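Local coordinates for protein adhesin (Streptococcus sanguinis SK1 = NCTC 7863, PDB 6VT2) that probably mediates bacterial adhesion by binding sialylated host glycans through two tandem sialoglycan-binding modules, at residues Q127-T139 with A154-P167. Numbering follows the deposited sequence.
Sequences QTEKYTPQVPTLT and AVIAAVKSANPNLP. With CA (calcium ion), chain I.
The side-chain amide of Asn163, which follows helix 149-162, pairs with the backbone of one residue on the facing loop as a neighbouring strand would. Its OD1 accepts from Gln134 N at 3.0 Å, its ND2 donates to Gln134 O at 2.9 Å, and the same ND2 also donates to Val159 O of the helix, which lies in the amide plane. With CG beside the backbone N and anti to the carbonyl carbon (chi1 -81°), the amide reaches across to the extended loop while staying tied to its own helix. Three bonds thus fix its rotation, and Pro133 CB packs against OD1.

Farther along the loop, the Pro136 ring lies on the helix: its CB meets Ala158 CB at 3.7 Å, and the ring lies beside the Val159 side chain, CG against CG2. Water 2 bridges the backbones beside it, accepting from Thr137 N and donating to Ala158 O at 2.6 Å. Beyond it, Thr139 crosses Val155, with OG1 and CB against CG2.

At the other end, Pro167 lies over one face of the Tyr131 ring in a CH-pi contact, CD standing 3.6 Å from the ring centroid and 8° off the normal. Lys130 CG covers the opposite face, and Leu166 CD2 reaches Tyr131 CB at 3.6 Å. The hydroxyl of Tyr131 is hydrogen-bonded to Glu20 and accepts from Lys130 NZ, while its carbonyl O binds calcium at 2.4 Å together with Thr128, three waters and Asp190. The ring is therefore held between two aliphatic groups while the backbone of the same residue serves the metal.

Hydrogen bonds and proline packing at Gln134 and Pro136 moor this loop of the atypical Rib domain to Asn163 and the helix, while Tyr131 joins the calcium site to Leu166 and Pro167 beyond it.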
ATOM      1  N   GLN A 127     -26.022   9.252  17.001  1.00 11.21           N
ATOM      2  CA  GLN A 127     -24.762   9.412  16.283  1.00 12.81           C
ATOM      3  C   GLN A 127     -24.755   8.726  14.922  1.00 12.04           C
ATOM      4  O   GLN A 127     -24.120   9.216  13.979  1.00 13.59           O
ATOM      5  CB  GLN A 127     -23.605   8.891  17.121  1.00 11.55           C
ATOM      6  CG  GLN A 127     -23.367   9.841  18.293  1.00 11.27           C
ATOM      7  CD  GLN A 127     -22.101   9.615  19.042  1.00 19.02           C
ATOM      8  OE1 GLN A 127     -21.209   8.981  18.537  1.00 23.52           O
ATOM      9  NE2 GLN A 127     -22.019  10.134  20.272  1.00 18.41           N
ATOM     10  N   THR A 128     -25.489   7.648  14.780  1.00 10.22           N
ATOM     11  CA  THR A 128     -25.485   6.957  13.506  1.00 10.77           C
ATOM     12  C   THR A 128     -26.022   7.806  12.376  1.00 16.12           C
ATOM     13  O   THR A 128     -25.684   7.539  11.214  1.00 15.85           O
ATOM     14  CB  THR A 128     -26.247   5.647  13.563  1.00 15.90           C
ATOM     15  OG1 THR A 128     -25.923   4.920  12.344  1.00 16.20           O
ATOM     16  CG2 THR A 128     -27.710   5.836  13.698  1.00 16.44           C
ATOM     17  N   GLU A 129     -26.781   8.861  12.669  1.00 13.93           N
ATOM     18  CA  GLU A 129     -27.215   9.721  11.575  1.00 13.84           C
ATOM     19  C   GLU A 129     -26.108  10.633  11.088  1.00 17.39           C
ATOM     20  O   GLU A 129     -26.180  11.164   9.974  1.00 20.68           O
ATOM     21  CB  GLU A 129     -28.434  10.525  12.019  1.00 14.03           C
ATOM     22  CG  GLU A 129     -29.646   9.649  12.082  1.00 13.56           C
ATOM     23  CD  GLU A 129     -30.897  10.417  12.391  1.00 21.49           C
ATOM     24  OE1 GLU A 129     -30.811  11.635  12.656  1.00 14.23           O
ATOM     25  OE2 GLU A 129     -31.958   9.801  12.373  1.00 21.28           O
ATOM     26  N   LYS A 130     -25.104  10.865  11.905  1.00 15.77           N
ATOM     27  CA  LYS A 130     -23.958  11.654  11.497  1.00 17.48           C
ATOM     28  C   LYS A 130     -22.960  10.843  10.682  1.00 21.60           C
ATOM     29  O   LYS A 130     -22.340  11.374   9.773  1.00 20.98           O
ATOM     30  CB  LYS A 130     -23.326  12.257  12.761  1.00 20.48           C
ATOM     31  CG  LYS A 130     -22.084  12.967  12.539  1.00 25.21           C
ATOM     32  CD  LYS A 130     -21.630  13.606  13.846  1.00 25.02           C
ATOM     33  CE  LYS A 130     -20.396  14.493  13.574  1.00 32.32           C
ATOM     34  NZ  LYS A 130     -19.636  14.751  14.831  1.00 38.81           N
ATOM     35  N   TYR A 131     -22.805   9.559  10.958  1.00 24.58           N
ATOM     36  CA  TYR A 131     -21.726   8.753  10.404  1.00 21.74           C
ATOM     37  C   TYR A 131     -22.277   7.749   9.398  1.00 23.36           C
ATOM     38  O   TYR A 131     -23.288   7.074   9.642  1.00 23.19           O
ATOM     39  CB  TYR A 131     -20.980   8.061  11.546  1.00 18.69           C
ATOM     40  CG  TYR A 131     -20.435   9.012  12.555  1.00 21.37           C
ATOM     41  CD1 TYR A 131     -19.377   9.870  12.228  1.00 20.14           C
ATOM     42  CD2 TYR A 131     -20.980   9.098  13.820  1.00 27.08           C
ATOM     43  CE1 TYR A 131     -18.876  10.783  13.153  1.00 24.23           C
ATOM     44  CE2 TYR A 131     -20.489  10.014  14.755  1.00 26.97           C
ATOM     45  CZ  TYR A 131     -19.403  10.826  14.410  1.00 26.38           C
ATOM     46  OH  TYR A 131     -18.929  11.742  15.324  1.00 29.41           O
ATOM     47  N   THR A 132     -21.646   7.708   8.234  1.00 26.36           N
ATOM     48  CA  THR A 132     -21.998   6.759   7.182  1.00 21.86           C
ATOM     49  C   THR A 132     -20.730   5.968   6.869  1.00 29.52           C
ATOM     50  O   THR A 132     -19.804   6.492   6.216  1.00 34.41           O
ATOM     51  CB  THR A 132     -22.535   7.460   5.947  1.00 34.48           C
ATOM     52  OG1 THR A 132     -23.689   8.239   6.305  1.00 31.24           O
ATOM     53  CG2 THR A 132     -22.954   6.424   4.890  1.00 35.75           C
ATOM     54  N   PRO A 133     -20.627   4.719   7.307  1.00 23.93           N
ATOM     55  CA  PRO A 133     -19.366   3.984   7.126  1.00 26.27           C
ATOM     56  C   PRO A 133     -19.145   3.599   5.680  1.00 25.00           C
ATOM     57  O   PRO A 133     -20.089   3.318   4.934  1.00 26.26           O
ATOM     58  CB  PRO A 133     -19.529   2.729   7.989  1.00 27.19           C
ATOM     59  CG  PRO A 133     -20.799   2.918   8.789  1.00 21.51           C
ATOM     60  CD  PRO A 133     -21.651   3.915   7.987  1.00 23.37           C
ATOM     61  N   GLN A 134     -17.876   3.558   5.302  1.00 24.36           N
ATOM     62  CA  GLN A 134     -17.494   3.101   3.977  1.00 30.04           C
ATOM     63  C   GLN A 134     -17.235   1.602   4.018  1.00 27.32           C
ATOM     64  O   GLN A 134     -16.845   1.043   5.046  1.00 24.28           O
ATOM     65  CB  GLN A 134     -16.253   3.842   3.483  1.00 40.35           C
ATOM     66  CG  GLN A 134     -16.519   5.319   3.158  1.00 46.82           C
ATOM     67  CD  GLN A 134     -16.506   5.605   1.671  1.00 52.95           C
ATOM     68  OE1 GLN A 134     -16.281   4.708   0.849  1.00 62.59           O
ATOM     69  NE2 GLN A 134     -16.731   6.865   1.313  1.00 59.90           N
ATOM     70  N   VAL A 135     -17.506   0.949   2.899  1.00 24.30           N
ATOM     71  CA  VAL A 135     -17.284  -0.487   2.803  1.00 32.83           C
ATOM     72  C   VAL A 135     -15.786  -0.765   2.826  1.00 29.88           C
ATOM     73  O   VAL A 135     -14.986   0.047   2.328  1.00 28.78           O
ATOM     74  CB  VAL A 135     -17.916  -1.072   1.536  1.00 28.56           C
ATOM     75  CG1 VAL A 135     -19.361  -0.663   1.395  1.00 31.51           C
ATOM     76  CG2 VAL A 135     -17.111  -0.639   0.285  1.00 30.77           C
ATOM     77  N   PRO A 136     -15.369  -1.869   3.430  1.00 22.15           N
ATOM     78  CA  PRO A 136     -13.950  -2.236   3.443  1.00 22.55           C
ATOM     79  C   PRO A 136     -13.550  -2.959   2.162  1.00 25.63           C
ATOM     80  O   PRO A 136     -14.366  -3.310   1.313  1.00 26.12           O
ATOM     81  CB  PRO A 136     -13.836  -3.169   4.646  1.00 24.43           C
ATOM     82  CG  PRO A 136     -15.150  -3.949   4.555  1.00 21.81           C
ATOM     83  CD  PRO A 136     -16.217  -2.930   4.002  1.00 21.03           C
ATOM     84  N   THR A 137     -12.251  -3.190   2.037  1.00 22.23           N
ATOM     85  CA  THR A 137     -11.804  -4.158   1.051  1.00 25.71           C
ATOM     86  C   THR A 137     -12.390  -5.500   1.469  1.00 19.02           C
ATOM     87  O   THR A 137     -12.375  -5.830   2.658  1.00 22.55           O
ATOM     88  CB  THR A 137     -10.278  -4.231   0.999  1.00 23.45           C
ATOM     89  OG1 THR A 137      -9.735  -4.588   2.276  1.00 34.35           O
ATOM     90  CG2 THR A 137      -9.668  -2.876   0.596  1.00 28.86           C
ATOM     91  N   LEU A 138     -12.782  -6.300   0.488  1.00 22.30           N
ATOM     92  CA  LEU A 138     -13.339  -7.647   0.699  1.00 27.30           C
ATOM     93  C   LEU A 138     -12.297  -8.541   1.374  1.00 27.08           C
ATOM     94  O   LEU A 138     -11.128  -8.473   1.048  1.00 22.88           O
ATOM     95  CB  LEU A 138     -13.759  -8.267  -0.626  1.00 26.15           C
ATOM     96  CG  LEU A 138     -15.181  -7.942  -1.036  1.00 36.39           C
ATOM     97  CD1 LEU A 138     -15.537  -8.490  -2.401  1.00 39.02           C
ATOM     98  CD2 LEU A 138     -16.152  -8.478   0.011  1.00 32.49           C
ATOM     99  N   THR A 139     -12.710  -9.296   2.357  1.00 20.78           N
ATOM    100  CA  THR A 139     -11.835 -10.283   2.964  1.00 17.89           C
ATOM    101  C   THR A 139     -12.214 -11.624   2.366  1.00 18.08           C
ATOM    102  O   THR A 139     -13.387 -11.989   2.378  1.00 18.45           O
ATOM    103  CB  THR A 139     -11.955 -10.296   4.472  1.00 19.23           C
ATOM    104  OG1 THR A 139     -11.475  -9.043   4.987  1.00 23.63           O
ATOM    105  CG2 THR A 139     -11.151 -11.385   5.029  1.00 20.69           C
ATOM    106  N   ALA A 154      -9.705  -9.744  10.754  1.00 22.93           N
ATOM    107  CA  ALA A 154      -9.300  -9.169   9.480  1.00 18.64           C
ATOM    108  C   ALA A 154     -10.396  -8.273   8.918  1.00 26.35           C
ATOM    109  O   ALA A 154     -10.110  -7.244   8.294  1.00 22.60           O
ATOM    110  CB  ALA A 154      -8.951 -10.250   8.465  1.00 26.68           C
ATOM    111  N   VAL A 155     -11.656  -8.672   9.072  1.00 19.06           N
ATOM    112  CA  VAL A 155     -12.743  -7.813   8.610  1.00 18.55           C
ATOM    113  C   VAL A 155     -12.771  -6.523   9.413  1.00 16.92           C
ATOM    114  O   VAL A 155     -12.854  -5.439   8.830  1.00 20.74           O
ATOM    115  CB  VAL A 155     -14.076  -8.557   8.682  1.00 17.83           C
ATOM    116  CG1 VAL A 155     -15.243  -7.585   8.488  1.00 15.09           C
ATOM    117  CG2 VAL A 155     -14.101  -9.701   7.632  1.00 15.93           C
ATOM    118  N   ILE A 156     -12.641  -6.622  10.740  1.00 20.95           N
ATOM    119  CA  ILE A 156     -12.637  -5.427  11.583  1.00 19.29           C
ATOM    120  C   ILE A 156     -11.513  -4.506  11.166  1.00 25.01           C
ATOM    121  O   ILE A 156     -11.677  -3.279  11.079  1.00 23.60           O
ATOM    122  CB  ILE A 156     -12.524  -5.797  13.069  1.00 25.55           C
ATOM    123  CG1 ILE A 156     -13.767  -6.541  13.519  1.00 24.14           C
ATOM    124  CG2 ILE A 156     -12.304  -4.526  13.914  1.00 28.71           C
ATOM    125  CD1 ILE A 156     -13.715  -7.005  14.935  1.00 34.50           C
ATOM    126  N   ALA A 157     -10.339  -5.075  10.928  1.00 26.03           N
ATOM    127  CA  ALA A 157      -9.208  -4.250  10.537  1.00 27.58           C
ATOM    128  C   ALA A 157      -9.470  -3.566   9.211  1.00 20.25           C
ATOM    129  O   ALA A 157      -9.086  -2.405   9.002  1.00 24.55           O
ATOM    130  CB  ALA A 157      -7.960  -5.117  10.455  1.00 27.94           C
ATOM    131  N   ALA A 158     -10.095  -4.283   8.277  1.00 22.25           N
ATOM    132  CA  ALA A 158     -10.372  -3.692   6.976  1.00 18.29           C
ATOM    133  C   ALA A 158     -11.477  -2.626   7.074  1.00 23.01           C
ATOM    134  O   ALA A 158     -11.479  -1.643   6.326  1.00 23.77           O
ATOM    135  CB  ALA A 158     -10.790  -4.761   5.981  1.00 24.10           C
ATOM    136  N   VAL A 159     -12.417  -2.769   7.993  1.00 23.46           N
ATOM    137  CA  VAL A 159     -13.485  -1.754   8.206  1.00 20.24           C
ATOM    138  C   VAL A 159     -12.876  -0.522   8.860  1.00 23.87           C
ATOM    139  O   VAL A 159     -13.098   0.517   8.341  1.00 26.33           O
ATOM    140  CB  VAL A 159     -14.673  -2.324   8.991  1.00 16.67           C
ATOM    141  CG1 VAL A 159     -15.658  -1.229   9.323  1.00 25.03           C
ATOM    142  CG2 VAL A 159     -15.390  -3.414   8.201  1.00 18.84           C
ATOM    143  N   LYS A 160     -12.026  -0.697   9.853  1.00 26.21           N
ATOM    144  CA  LYS A 160     -11.383   0.429  10.563  1.00 25.23           C
ATOM    145  C   LYS A 160     -10.481   1.148   9.556  1.00 29.76           C
ATOM    146  O   LYS A 160     -10.471   2.351   9.515  1.00 30.06           O
ATOM    147  CB  LYS A 160     -10.607  -0.057  11.784  1.00 24.32           C
ATOM    148  CG  LYS A 160     -11.410  -0.388  13.022  1.00 34.33           C
ATOM    149  CD  LYS A 160     -10.671  -0.114  14.295  1.00 45.33           C
ATOM    150  CE  LYS A 160     -10.349  -1.337  15.103  1.00 50.49           C
ATOM    151  NZ  LYS A 160     -10.860  -1.239  16.501  1.00 59.95           N
ATOM    152  N   SER A 161      -9.782   0.414   8.710  1.00 27.55           N
ATOM    153  CA  SER A 161      -8.856   0.995   7.707  1.00 33.12           C
ATOM    154  C   SER A 161      -9.619   1.851   6.701  1.00 34.76           C
ATOM    155  O   SER A 161      -9.152   2.897   6.354  1.00 34.84           O
ATOM    156  CB  SER A 161      -8.035  -0.057   7.017  1.00 32.84           C
ATOM    157  OG  SER A 161      -7.728   0.318   5.691  1.00 38.08           O
ATOM    158  N   ALA A 162     -10.825   1.471   6.313  1.00 28.85           N
ATOM    159  CA  ALA A 162     -11.616   2.234   5.328  1.00 24.96           C
ATOM    160  C   ALA A 162     -12.404   3.361   6.013  1.00 25.56           C
ATOM    161  O   ALA A 162     -13.037   4.060   5.340  1.00 28.45           O
ATOM    162  CB  ALA A 162     -12.553   1.350   4.597  1.00 26.38           C
ATOM    163  N   ASN A 163     -12.411   3.417   7.358  1.00 28.43           N
ATOM    164  CA  ASN A 163     -13.256   4.351   8.162  1.00 25.57           C
ATOM    165  C   ASN A 163     -12.463   5.179   9.166  1.00 25.32           C
ATOM    166  O   ASN A 163     -12.774   5.182  10.356  1.00 26.53           O
ATOM    167  CB  ASN A 163     -14.291   3.515   8.896  1.00 26.45           C
ATOM    168  CG  ASN A 163     -15.432   3.180   7.992  1.00 30.08           C
ATOM    169  OD1 ASN A 163     -16.245   4.058   7.807  1.00 34.57           O
ATOM    170  ND2 ASN A 163     -15.480   1.977   7.442  1.00 24.79           N
ATOM    171  N   PRO A 164     -11.459   5.949   8.720  1.00 32.21           N
ATOM    172  CA  PRO A 164     -10.668   6.701   9.674  1.00 35.59           C
ATOM    173  C   PRO A 164     -11.407   7.830  10.415  1.00 36.48           C
ATOM    174  O   PRO A 164     -10.957   8.193  11.473  1.00 38.06           O
ATOM    175  CB  PRO A 164      -9.588   7.277   8.746  1.00 42.46           C
ATOM    176  CG  PRO A 164     -10.281   7.447   7.434  1.00 41.90           C
ATOM    177  CD  PRO A 164     -11.061   6.162   7.327  1.00 32.46           C
ATOM    178  N   ASN A 165     -12.562   8.263   9.922  1.00 29.46           N
ATOM    179  CA  ASN A 165     -13.294   9.412  10.497  1.00 30.52           C
ATOM    180  C   ASN A 165     -14.419   8.974  11.433  1.00 42.30           C
ATOM    181  O   ASN A 165     -15.030   9.849  12.028  1.00 32.54           O
ATOM    182  CB  ASN A 165     -13.769  10.301   9.354  1.00 37.69           C
ATOM    183  CG  ASN A 165     -12.634  10.757   8.463  1.00 44.43           C
ATOM    184  OD1 ASN A 165     -11.503  10.923   8.913  1.00 47.85           O
ATOM    185  ND2 ASN A 165     -12.925  10.962   7.192  1.00 50.64           N
ATOM    186  N   LEU A 166     -14.676   7.673  11.604  1.00 27.21           N
ATOM    187  CA  LEU A 166     -15.694   7.262  12.589  1.00 28.66           C
ATOM    188  C   LEU A 166     -15.168   7.579  13.995  1.00 32.88           C
ATOM    189  O   LEU A 166     -13.965   7.705  14.139  1.00 28.46           O
ATOM    190  CB  LEU A 166     -16.024   5.773  12.409  1.00 22.55           C
ATOM    191  CG  LEU A 166     -16.737   5.369  11.115  1.00 21.58           C
ATOM    192  CD1 LEU A 166     -17.051   3.882  11.123  1.00 20.71           C
ATOM    193  CD2 LEU A 166     -18.017   6.141  10.908  1.00 25.36           C
ATOM    194  N   PRO A 167     -16.019   7.744  15.033  1.00 30.33           N
ATOM    195  CA  PRO A 167     -15.517   7.925  16.391  1.00 31.17           C
ATOM    196  C   PRO A 167     -14.490   6.840  16.778  1.00 37.28           C
ATOM    197  O   PRO A 167     -14.602   5.753  16.363  1.00 29.50           O
ATOM    198  CB  PRO A 167     -16.751   7.860  17.288  1.00 28.27           C
ATOM    199  CG  PRO A 167     -17.912   8.197  16.380  1.00 30.09           C
ATOM    200  CD  PRO A 167     -17.484   7.797  14.984  1.00 27.23           C
TER
HETATM  201 CA    CA I 703     -25.245   5.723   9.936  1.00 17.54          CA
HETATM  202  O   HOH W   1     -25.948   7.481   8.546  1.00 29.54           O
HETATM  203  O   HOH W   2     -10.476  -1.859   3.918  1.00 28.56           O
HETATM  204  O   HOH W   3     -27.547   5.457   9.604  1.00 32.39           O
HETATM  205  O   HOH W   4     -25.113   5.006   7.594  1.00 28.70           O